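Local coordinates for glycosyl hydrolases family 2, sugar binding domain protein (Bacteroides uniformis str. 3978 T3 ii, PDB 6D1P) that probably hydrolyses O-glycosidic bonds, as a glycoside hydrolase family 2 beta-glucuronidase from a human gut bacterium, at residues A484-R489 against G514-A519; G546-S551 against P587-P592. All coordinates share one frame; numbering follows the deposited sequence.

Overall arrangement
Both contacts lie within the TIM barrel region of the chain, on the same side of its centre. They follow one another along the sequence, and their centres are about 10 Å apart. They also touch. H518 N of contact 1 probably donates to W548 O of contact 2 over 2.8 Å, and D516 CB packs on W548 CE3 at 3.3 Å. The rings of W486 and W548 meet with planes about 55° apart, which makes D516 and the two tryptophans one cluster. The side chain of D516 is about 12 Å from a bound sodium ion. That of N589 is about 13 Å from a sodium ion and about 11 Å from a potassium ion. Neither contact binds these ions.

Contact 1: A484-R489 against G514-A519; sequences AGWYGR and GGDSHA
W486 lays one face of its indole over the backbone of G515 and D516. G515 CA sits 3.7 Å from the centroid of the five-membered ring, a CH-pi contact over the face. D516 N lies over the same face nearer the rim, 3.2 Å from W486 CZ2. A side chain on G515 would run into the ring, and its backbone angles also call for glycine. The chi1 of -167° sets CG of W486 anti to the backbone N and carries the indole over to 514-519.

The side chain of D516 crosses that of W486 at about a right angle, its carboxylate plane 39° from the indole. Its OD2 is 3.2 Å from W486 CZ2. K597 forms a salt bridge with OD2, so this acid has a direct partner for its charge.

Two waters complete the polar part. One accepts from G514 N and donates to A484 O, each at 3.0 Å. The other lies in the indole plane, accepts from W486 NE1 at 3.3 Å and donates to D516 OD2 at 2.9 Å.

Both segments are loops that follow strands of the barrel sheet, 477-479 and 510-511. The arrangement is a buried join between two strand-to-helix loops of a TIM barrel.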
ATOM      1  N   ALA A 484      24.972  -1.709  30.324  1.00 26.51           N
ATOM      2  CA  ALA A 484      24.853  -1.383  31.737  1.00 24.08           C
ATOM      3  C   ALA A 484      23.798  -0.321  31.951  1.00 20.65           C
ATOM      4  O   ALA A 484      23.834   0.735  31.323  1.00 22.60           O
ATOM      5  CB  ALA A 484      26.203  -0.887  32.269  1.00 23.22           C
ATOM      6  N   GLY A 485      22.861  -0.595  32.842  1.00 23.13           N
ATOM      7  CA  GLY A 485      21.801   0.350  33.107  1.00 24.06           C
ATOM      8  C   GLY A 485      20.675   0.372  32.092  1.00 27.47           C
ATOM      9  O   GLY A 485      19.654   1.031  32.344  1.00 25.73           O
ATOM     10  N   TRP A 486      20.807  -0.317  30.954  1.00 25.59           N
ATOM     11  CA  TRP A 486      19.750  -0.308  29.950  1.00 28.12           C
ATOM     12  C   TRP A 486      19.115  -1.684  29.805  1.00 25.82           C
ATOM     13  O   TRP A 486      17.996  -1.885  30.266  1.00 27.69           O
ATOM     14  CB  TRP A 486      20.221   0.217  28.591  1.00 26.08           C
ATOM     15  CG  TRP A 486      18.994   0.475  27.777  1.00 25.44           C
ATOM     16  CD1 TRP A 486      18.529  -0.246  26.693  1.00 24.85           C
ATOM     17  CD2 TRP A 486      18.004   1.475  28.046  1.00 25.61           C
ATOM     18  NE1 TRP A 486      17.320   0.287  26.253  1.00 22.97           N
ATOM     19  CE2 TRP A 486      16.982   1.338  27.068  1.00 23.64           C
ATOM     20  CE3 TRP A 486      17.890   2.486  29.007  1.00 23.19           C
ATOM     21  CZ2 TRP A 486      15.874   2.181  27.027  1.00 25.87           C
ATOM     22  CZ3 TRP A 486      16.784   3.320  28.959  1.00 28.04           C
ATOM     23  CH2 TRP A 486      15.784   3.158  27.978  1.00 24.13           C
ATOM     24  N   TYR A 487      19.780  -2.640  29.165  1.00 23.88           N
ATOM     25  CA  TYR A 487      19.209  -3.977  29.101  1.00 28.58           C
ATOM     26  C   TYR A 487      19.655  -4.873  30.246  1.00 29.59           C
ATOM     27  O   TYR A 487      19.027  -5.915  30.474  1.00 31.97           O
ATOM     28  CB  TYR A 487      19.554  -4.647  27.772  1.00 25.40           C
ATOM     29  CG  TYR A 487      18.971  -3.976  26.553  1.00 28.76           C
ATOM     30  CD1 TYR A 487      17.589  -3.828  26.410  1.00 23.74           C
ATOM     31  CD2 TYR A 487      19.801  -3.510  25.531  1.00 25.94           C
ATOM     32  CE1 TYR A 487      17.051  -3.227  25.280  1.00 24.91           C
ATOM     33  CE2 TYR A 487      19.270  -2.905  24.400  1.00 25.15           C
ATOM     34  CZ  TYR A 487      17.889  -2.781  24.279  1.00 24.90           C
ATOM     35  OH  TYR A 487      17.348  -2.183  23.173  1.00 20.75           O
ATOM     36  N   GLY A 488      20.717  -4.500  30.962  1.00 28.64           N
ATOM     37  CA  GLY A 488      21.145  -5.276  32.104  1.00 31.13           C
ATOM     38  C   GLY A 488      21.778  -4.479  33.226  1.00 28.65           C
ATOM     39  O   GLY A 488      22.584  -3.584  32.972  1.00 27.49           O
ATOM     40  N   ARG A 489      21.403  -4.801  34.468  1.00 27.18           N
ATOM     41  CA  ARG A 489      22.008  -4.258  35.680  1.00 33.38           C
ATOM     42  C   ARG A 489      21.970  -2.729  35.703  1.00 34.93           C
ATOM     43  O   ARG A 489      21.192  -2.107  34.967  1.00 32.79           O
ATOM     44  CB  ARG A 489      23.444  -4.782  35.822  1.00 30.41           C
ATOM     45  CG  ARG A 489      23.559  -6.284  35.519  1.00 36.82           C
ATOM     46  CD  ARG A 489      24.906  -6.870  35.933  1.00 34.56           C
ATOM     47  NE  ARG A 489      25.148  -6.630  37.348  1.00 35.55           N
ATOM     48  CZ  ARG A 489      26.355  -6.592  37.902  1.00 40.68           C
ATOM     49  NH1 ARG A 489      27.436  -6.786  37.150  1.00 35.95           N
ATOM     50  NH2 ARG A 489      26.480  -6.349  39.205  1.00 36.27           N
ATOM     51  N   GLY A 514      24.168   2.577  25.735  1.00 19.82           N
ATOM     52  CA  GLY A 514      23.398   3.798  25.864  1.00 16.86           C
ATOM     53  C   GLY A 514      21.976   3.485  26.284  1.00 20.79           C
ATOM     54  O   GLY A 514      21.770   2.698  27.217  1.00 19.75           O
ATOM     55  N   GLY A 515      20.994   4.043  25.580  1.00 22.16           N
ATOM     56  CA  GLY A 515      19.605   3.761  25.876  1.00 18.81           C
ATOM     57  C   GLY A 515      18.687   4.814  25.295  1.00 24.99           C
ATOM     58  O   GLY A 515      19.127   5.849  24.781  1.00 23.72           O
ATOM     59  N   ASP A 516      17.385   4.519  25.367  1.00 20.42           N
ATOM     60  CA  ASP A 516      16.373   5.370  24.760  1.00 24.37           C
ATOM     61  C   ASP A 516      16.069   6.571  25.641  1.00 23.64           C
ATOM     62  O   ASP A 516      16.057   6.481  26.875  1.00 23.78           O
ATOM     63  CB  ASP A 516      15.065   4.596  24.516  1.00 20.66           C
ATOM     64  CG  ASP A 516      15.207   3.494  23.457  1.00 24.43           C
ATOM     65  OD1 ASP A 516      14.876   3.741  22.278  1.00 23.34           O
ATOM     66  OD2 ASP A 516      15.664   2.372  23.796  1.00 24.54           O
ATOM     67  N   SER A 517      15.785   7.700  24.995  1.00 19.87           N
ATOM     68  CA  SER A 517      15.190   8.817  25.705  1.00 20.56           C
ATOM     69  C   SER A 517      14.203   9.519  24.780  1.00 19.43           C
ATOM     70  O   SER A 517      14.525   9.839  23.637  1.00 19.34           O
ATOM     71  CB  SER A 517      16.253   9.798  26.231  1.00 18.26           C
ATOM     72  OG  SER A 517      17.056  10.327  25.200  1.00 19.92           O
ATOM     73  N   HIS A 518      13.008   9.725  25.293  1.00 15.55           N
ATOM     74  CA  HIS A 518      11.937  10.476  24.652  1.00 21.05           C
ATOM     75  C   HIS A 518      12.316  11.945  24.742  1.00 22.25           C
ATOM     76  O   HIS A 518      12.247  12.540  25.821  1.00 23.51           O
ATOM     77  CB  HIS A 518      10.637  10.182  25.390  1.00 18.23           C
ATOM     78  CG  HIS A 518       9.389  10.581  24.671  1.00 24.14           C
ATOM     79  ND1 HIS A 518       9.251  10.496  23.303  1.00 22.57           N
ATOM     80  CD2 HIS A 518       8.184  10.978  25.149  1.00 22.07           C
ATOM     81  CE1 HIS A 518       8.026  10.864  22.967  1.00 23.49           C
ATOM     82  NE2 HIS A 518       7.360  11.161  24.069  1.00 20.99           N
ATOM     83  N   ALA A 519      12.771  12.519  23.627  1.00 19.25           N
ATOM     84  CA  ALA A 519      13.135  13.929  23.610  1.00 21.32           C
ATOM     85  C   ALA A 519      12.056  14.775  24.277  1.00 23.19           C
ATOM     86  O   ALA A 519      10.853  14.619  24.003  1.00 17.77           O
ATOM     87  CB  ALA A 519      13.366  14.397  22.173  1.00 21.39           C
TER
HETATM   88  O   HOH W   1      23.824   0.937  28.281  1.00 18.97           O
HETATM   89  O   HOH W   2      14.811  -0.329  24.205  1.00 24.58           O

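Contact 2: G546-S551 against P587-P592; sequences GDWSES and PDNPIP
The indole of W548 presents its six-membered ring to N589 and P590, and the amide plane of N589 stands 76° from it. N589 ND2 lies in the indole plane, at the edge. The amide oxygen comes in obliquely, with OD1 3.5 Å from W548 CH2. The amide is also held by a bond from ND2 to V594 O.

P590 adds the apolar part. Its CD reaches W548 CZ3 at 3.6 Å, and its CG lies 3.8 Å from W548 CE3. The side chains of W548 and P590 cross at about a right angle. W548 NE1 donates to D543 O, which helps to fix the indole's rotation. An alanine here would remove the indole, which would probably open a gap beside P590 CD and N589 and leave D543 O without this donor.

D547 OD1 accepts from S549 N at 3.0 Å, an Asx turn, and from S549 OG at 3.0 Å. S549 is the N-cap of helix 550-564, and its OG also bonds Y552 N. W548 thus projects from the short link between helices 542-545 and 550-564. It meets the loop between strands 581-582 and 594-595, where P590 also packs against Q776 of strand 774-776.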
ATOM      1  N   GLY A 546      12.745   1.761  33.493  1.00 27.58           N
ATOM      2  CA  GLY A 546      12.864   3.208  33.529  1.00 25.87           C
ATOM      3  C   GLY A 546      11.663   3.913  32.898  1.00 29.03           C
ATOM      4  O   GLY A 546      10.741   3.290  32.377  1.00 23.43           O
ATOM      5  N   ASP A 547      11.696   5.248  32.938  1.00 27.11           N
ATOM      6  CA  ASP A 547      10.657   6.064  32.326  1.00 26.01           C
ATOM      7  C   ASP A 547      11.066   6.649  30.974  1.00 26.40           C
ATOM      8  O   ASP A 547      10.320   7.453  30.412  1.00 24.63           O
ATOM      9  CB  ASP A 547      10.240   7.187  33.282  1.00 26.04           C
ATOM     10  CG  ASP A 547      11.360   8.203  33.540  1.00 30.99           C
ATOM     11  OD1 ASP A 547      12.484   8.030  33.003  1.00 24.55           O
ATOM     12  OD2 ASP A 547      11.098   9.185  34.279  1.00 30.71           O
ATOM     13  N   TRP A 548      12.234   6.277  30.450  1.00 25.74           N
ATOM     14  CA  TRP A 548      12.725   6.734  29.151  1.00 24.03           C
ATOM     15  C   TRP A 548      12.915   8.258  29.090  1.00 25.81           C
ATOM     16  O   TRP A 548      12.941   8.848  27.999  1.00 22.76           O
ATOM     17  CB  TRP A 548      11.811   6.238  28.012  1.00 27.49           C
ATOM     18  CG  TRP A 548      11.916   4.716  27.763  1.00 25.16           C
ATOM     19  CD1 TRP A 548      12.068   3.733  28.707  1.00 25.21           C
ATOM     20  CD2 TRP A 548      11.921   4.045  26.494  1.00 25.69           C
ATOM     21  NE1 TRP A 548      12.156   2.495  28.106  1.00 24.14           N
ATOM     22  CE2 TRP A 548      12.075   2.660  26.750  1.00 25.14           C
ATOM     23  CE3 TRP A 548      11.797   4.480  25.168  1.00 23.50           C
ATOM     24  CZ2 TRP A 548      12.100   1.709  25.729  1.00 25.59           C
ATOM     25  CZ3 TRP A 548      11.838   3.544  24.154  1.00 22.12           C
ATOM     26  CH2 TRP A 548      11.982   2.166  24.439  1.00 26.43           C
ATOM     27  N   SER A 549      13.094   8.906  30.240  1.00 25.78           N
ATOM     28  CA  SER A 549      13.351  10.340  30.293  1.00 25.88           C
ATOM     29  C   SER A 549      14.777  10.668  29.835  1.00 23.37           C
ATOM     30  O   SER A 549      15.684   9.830  29.847  1.00 23.53           O
ATOM     31  CB  SER A 549      13.165  10.855  31.712  1.00 24.61           C
ATOM     32  OG  SER A 549      14.246  10.373  32.505  1.00 28.04           O
ATOM     33  N   GLU A 550      14.961  11.919  29.419  1.00 26.50           N
ATOM     34  CA  GLU A 550      16.314  12.410  29.190  1.00 27.57           C
ATOM     35  C   GLU A 550      17.099  12.470  30.486  1.00 23.85           C
ATOM     36  O   GLU A 550      18.322  12.296  30.474  1.00 25.76           O
ATOM     37  CB  GLU A 550      16.280  13.784  28.520  1.00 24.11           C
ATOM     38  CG  GLU A 550      15.689  13.742  27.095  1.00 23.15           C
ATOM     39  CD  GLU A 550      16.050  14.965  26.250  1.00 25.76           C
ATOM     40  OE1 GLU A 550      17.259  15.212  25.985  1.00 22.20           O
ATOM     41  OE2 GLU A 550      15.099  15.683  25.849  1.00 27.69           O
ATOM     42  N   SER A 551      16.408  12.695  31.607  1.00 25.31           N
ATOM     43  CA  SER A 551      17.078  12.806  32.896  1.00 24.36           C
ATOM     44  C   SER A 551      17.850  11.543  33.217  1.00 29.95           C
ATOM     45  O   SER A 551      18.995  11.601  33.695  1.00 27.33           O
ATOM     46  CB  SER A 551      16.054  13.089  33.988  1.00 23.57           C
ATOM     47  OG  SER A 551      15.375  14.298  33.712  1.00 28.08           O
ATOM     48  N   PRO A 587       6.460  -0.815  17.307  1.00 22.44           N
ATOM     49  CA  PRO A 587       5.205  -0.077  17.073  1.00 24.01           C
ATOM     50  C   PRO A 587       4.769   0.772  18.253  1.00 27.03           C
ATOM     51  O   PRO A 587       4.093   1.790  18.069  1.00 25.00           O
ATOM     52  CB  PRO A 587       4.193  -1.197  16.787  1.00 23.79           C
ATOM     53  CG  PRO A 587       4.768  -2.385  17.507  1.00 26.58           C
ATOM     54  CD  PRO A 587       6.242  -2.271  17.242  1.00 22.94           C
ATOM     55  N   ASP A 588       5.154   0.406  19.469  1.00 26.40           N
ATOM     56  CA  ASP A 588       4.611   1.042  20.656  1.00 25.64           C
ATOM     57  C   ASP A 588       5.615   1.945  21.364  1.00 26.59           C
ATOM     58  O   ASP A 588       5.353   2.344  22.501  1.00 25.75           O
ATOM     59  CB  ASP A 588       4.095  -0.022  21.631  1.00 28.04           C
ATOM     60  CG  ASP A 588       3.002  -0.916  21.018  1.00 35.19           C
ATOM     61  OD1 ASP A 588       2.015  -0.364  20.479  1.00 29.84           O
ATOM     62  OD2 ASP A 588       3.146  -2.170  21.071  1.00 36.31           O
ATOM     63  N   ASN A 589       6.755   2.263  20.741  1.00 20.97           N
ATOM     64  CA  ASN A 589       7.701   3.174  21.375  1.00 21.86           C
ATOM     65  C   ASN A 589       7.045   4.537  21.578  1.00 24.18           C
ATOM     66  O   ASN A 589       6.115   4.897  20.846  1.00 24.09           O
ATOM     67  CB  ASN A 589       8.963   3.345  20.535  1.00 19.48           C
ATOM     68  CG  ASN A 589      10.076   2.417  20.970  1.00 22.76           C
ATOM     69  OD1 ASN A 589       9.858   1.519  21.777  1.00 20.27           O
ATOM     70  ND2 ASN A 589      11.276   2.627  20.433  1.00 19.71           N
ATOM     71  N   PRO A 590       7.495   5.307  22.567  1.00 26.57           N
ATOM     72  CA  PRO A 590       6.918   6.650  22.768  1.00 22.45           C
ATOM     73  C   PRO A 590       6.777   7.459  21.484  1.00 21.30           C
ATOM     74  O   PRO A 590       5.800   8.193  21.331  1.00 23.05           O
ATOM     75  CB  PRO A 590       7.906   7.297  23.756  1.00 21.67           C
ATOM     76  CG  PRO A 590       8.461   6.163  24.509  1.00 20.97           C
ATOM     77  CD  PRO A 590       8.562   5.010  23.542  1.00 22.89           C
ATOM     78  N   ILE A 591       7.727   7.362  20.560  1.00 24.12           N
ATOM     79  CA  ILE A 591       7.496   7.728  19.167  1.00 24.11           C
ATOM     80  C   ILE A 591       7.356   6.428  18.375  1.00 21.03           C
ATOM     81  O   ILE A 591       8.347   5.686  18.240  1.00 20.12           O
ATOM     82  CB  ILE A 591       8.609   8.621  18.612  1.00 21.75           C
ATOM     83  CG1 ILE A 591       8.624   9.957  19.374  1.00 23.67           C
ATOM     84  CG2 ILE A 591       8.351   8.896  17.116  1.00 19.90           C
ATOM     85  CD1 ILE A 591       9.718  10.902  18.940  1.00 16.68           C
ATOM     86  N   PRO A 592       6.165   6.086  17.894  1.00 24.16           N
ATOM     87  CA  PRO A 592       5.967   4.771  17.273  1.00 19.78           C
ATOM     88  C   PRO A 592       6.960   4.527  16.150  1.00 21.26           C
ATOM     89  O   PRO A 592       7.294   5.432  15.381  1.00 21.84           O
ATOM     90  CB  PRO A 592       4.528   4.848  16.762  1.00 20.71           C
ATOM     91  CG  PRO A 592       3.856   5.786  17.724  1.00 19.09           C
ATOM     92  CD  PRO A 592       4.899   6.831  18.017  1.00 22.11           C
TER